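Long-range contact in superoxide dismutase [Cu-Zn] (Bacteroidetes bacterium GWA2_30_7, PDB 7B4P), which probably catalyses the dismutation of superoxide to molecular oxygen and hydrogen peroxide at a copper centre beside a structural zinc ion: residues 50-55 against 88-93. Numbering follows the deposited sequence.
With CU (copper (II) ion), chain E; ZN (zinc ion), chain F.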
loop_
_atom_site.group_PDB
_atom_site.type_symbol
_atom_site.label_atom_id
_atom_site.label_comp_id
_atom_site.label_asym_id
_atom_site.label_seq_id
_atom_site.Cartn_x
_atom_site.Cartn_y
_atom_site.Cartn_z
ATOM N N PHE A 50 -7.473 -12.521 -9.792
ATOM C CA PHE A 50 -6.545 -12.197 -8.679
ATOM C C PHE A 50 -5.169 -11.899 -9.287
ATOM O O PHE A 50 -4.487 -12.854 -9.713
ATOM C CB PHE A 50 -6.539 -13.369 -7.693
ATOM C CG PHE A 50 -5.843 -13.133 -6.377
ATOM C CD1 PHE A 50 -6.345 -12.223 -5.460
ATOM C CD2 PHE A 50 -4.714 -13.863 -6.032
ATOM C CE1 PHE A 50 -5.714 -12.025 -4.241
ATOM C CE2 PHE A 50 -4.082 -13.660 -4.814
ATOM C CZ PHE A 50 -4.583 -12.742 -3.921
ATOM N N HIS A 51 -4.795 -10.617 -9.365
ATOM C CA HIS A 51 -3.603 -10.132 -10.114
ATOM C C HIS A 51 -2.859 -9.045 -9.330
ATOM O O HIS A 51 -3.494 -8.361 -8.504
ATOM C CB HIS A 51 -4.009 -9.581 -11.487
ATOM C CG HIS A 51 -4.902 -10.474 -12.280
ATOM N ND1 HIS A 51 -6.137 -10.059 -12.739
ATOM C CD2 HIS A 51 -4.746 -11.744 -12.705
ATOM C CE1 HIS A 51 -6.705 -11.038 -13.411
ATOM N NE2 HIS A 51 -5.873 -12.083 -13.404
ATOM N N ILE A 52 -1.560 -8.897 -9.612
ATOM C CA ILE A 52 -0.735 -7.707 -9.247
ATOM C C ILE A 52 -0.753 -6.749 -10.445
ATOM O O ILE A 52 -0.395 -7.190 -11.553
ATOM C CB ILE A 52 0.699 -8.122 -8.853
ATOM C CG1 ILE A 52 0.711 -9.043 -7.630
ATOM C CG2 ILE A 52 1.578 -6.897 -8.646
ATOM C CD1 ILE A 52 2.019 -9.775 -7.420
ATOM N N HIS A 53 -1.169 -5.497 -10.232
ATOM C CA HIS A 53 -1.275 -4.441 -11.275
ATOM C C HIS A 53 -0.104 -3.461 -11.131
ATOM O O HIS A 53 0.426 -3.339 -10.015
ATOM C CB HIS A 53 -2.653 -3.767 -11.206
ATOM C CG HIS A 53 -3.763 -4.622 -11.718
ATOM N ND1 HIS A 53 -4.606 -4.209 -12.730
ATOM C CD2 HIS A 53 -4.163 -5.867 -11.374
ATOM C CE1 HIS A 53 -5.484 -5.157 -12.981
ATOM N NE2 HIS A 53 -5.234 -6.186 -12.163
ATOM N N GLU A 54 0.280 -2.798 -12.227
ATOM C CA GLU A 54 1.573 -2.066 -12.363
ATOM C C GLU A 54 1.615 -0.852 -11.422
ATOM O O GLU A 54 2.688 -0.618 -10.833
ATOM C CB GLU A 54 1.829 -1.665 -13.821
ATOM C CG GLU A 54 0.848 -0.644 -14.376
ATOM C CD GLU A 54 0.908 -0.485 -15.884
ATOM O OE1 GLU A 54 2.030 -0.511 -16.430
ATOM O OE2 GLU A 54 -0.166 -0.338 -16.510
ATOM N N CYS A 55 0.512 -0.108 -11.287
ATOM C CA CYS A 55 0.427 1.121 -10.449
ATOM C C CYS A 55 -0.164 0.776 -9.075
ATOM O O CYS A 55 -1.201 0.084 -9.032
ATOM C CB CYS A 55 -0.385 2.214 -11.138
ATOM S SG CYS A 55 0.517 3.054 -12.468
ATOM N N GLY A 88 2.490 -10.469 -12.499
ATOM C CA GLY A 88 1.313 -10.360 -11.619
ATOM C C GLY A 88 0.139 -11.215 -12.073
ATOM O O GLY A 88 -1.007 -10.765 -11.890
ATOM N N ASP A 89 0.400 -12.402 -12.633
ATOM C CA ASP A 89 -0.643 -13.411 -12.966
ATOM C C ASP A 89 -0.691 -14.446 -11.836
ATOM O O ASP A 89 0.004 -15.479 -11.948
ATOM C CB ASP A 89 -0.389 -14.063 -14.328
ATOM C CG ASP A 89 -0.816 -13.215 -15.515
ATOM O OD1 ASP A 89 -1.427 -12.150 -15.291
ATOM O OD2 ASP A 89 -0.537 -13.627 -16.659
ATOM N N LEU A 90 -1.481 -14.167 -10.792
ATOM C CA LEU A 90 -1.674 -15.060 -9.615
ATOM C C LEU A 90 -2.973 -15.866 -9.785
ATOM O O LEU A 90 -3.466 -16.410 -8.775
ATOM C CB LEU A 90 -1.703 -14.220 -8.333
ATOM C CG LEU A 90 -0.657 -13.107 -8.233
ATOM C CD1 LEU A 90 -0.688 -12.463 -6.855
ATOM C CD2 LEU A 90 0.747 -13.613 -8.535
ATOM N N GLY A 91 -3.489 -15.945 -11.019
ATOM C CA GLY A 91 -4.645 -16.779 -11.403
ATOM C C GLY A 91 -5.939 -16.284 -10.779
ATOM O O GLY A 91 -6.216 -15.072 -10.870
ATOM N N ASN A 92 -6.702 -17.194 -10.169
ATOM C CA ASN A 92 -8.019 -16.912 -9.542
ATOM C C ASN A 92 -7.950 -17.198 -8.040
ATOM O O ASN A 92 -7.110 -18.023 -7.625
ATOM C CB ASN A 92 -9.140 -17.742 -10.173
ATOM C CG ASN A 92 -9.584 -17.211 -11.517
ATOM O OD1 ASN A 92 -9.984 -16.055 -11.630
ATOM N ND2 ASN A 92 -9.533 -18.050 -12.538
ATOM N N ILE A 93 -8.808 -16.525 -7.270
ATOM C CA ILE A 93 -9.127 -16.861 -5.851
ATOM C C ILE A 93 -10.606 -17.258 -5.805
ATOM O O ILE A 93 -11.411 -16.613 -6.507
ATOM C CB ILE A 93 -8.778 -15.698 -4.895
ATOM C CG1 ILE A 93 -8.831 -16.147 -3.433
ATOM C CG2 ILE A 93 -9.658 -14.477 -5.142
ATOM C CD1 ILE A 93 -8.113 -15.223 -2.478
HETATM CU CU CU E . -6.291 -7.894 -12.627
HETATM ZN ZN ZN F . -2.194 -10.635 -16.611
#
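Phe-50 N donates to Gly-91 O at 3.0 Å, and Ile-52 N reaches Gly-88 O over the same distance. Between them, Leu-90 N makes a weak bond to Phe-50 O. Strands 46-53 and 89-95 run antiparallel here, and Gly-91, whose carbonyl accepts from Phe-50 N, takes a positive phi (68°), a conformation that favours glycine.

The apolar side of the pair is built round the Phe-50 ring. The side chain trails away from its own backbone N (chi1 -170°), which sets the ring between two aliphatic neighbours: CB of Ile-93 lies over one face, and CB of Leu-90 approaches CD2 obliquely at 3.8 Å. Leu-90 reaches farther along with CD1, which meets CG1 of Ile-52 at 3.8 Å. Met-123 and Leu-103 continue this packing into the barrel interior. Replacing the ring of Phe-50 with the methyl of an alanine is likely to open a gap between Leu-90 and Ile-93.

The other side carries the metals. His-51 ND1 binds copper at 2.2 Å, joined by His-53 NE2 and His-126, while Asp-89 OD1 binds zinc together with His-69, His-77 and His-86. Second-shell bonds hold the ligands in place: His-51 NE2 to Asp-130, His-53 ND1 to the carbonyl of Gly-67, and Asp-89 OD2 to the amide of Gly-78.

Paired strands of the Greek-key beta-barrel thus carry His-51 and Asp-89, ligands of different metals, on the same face of the sheet; the carboxylate of Asp-130 is likely to polarise the copper-bound imidazole of His-51.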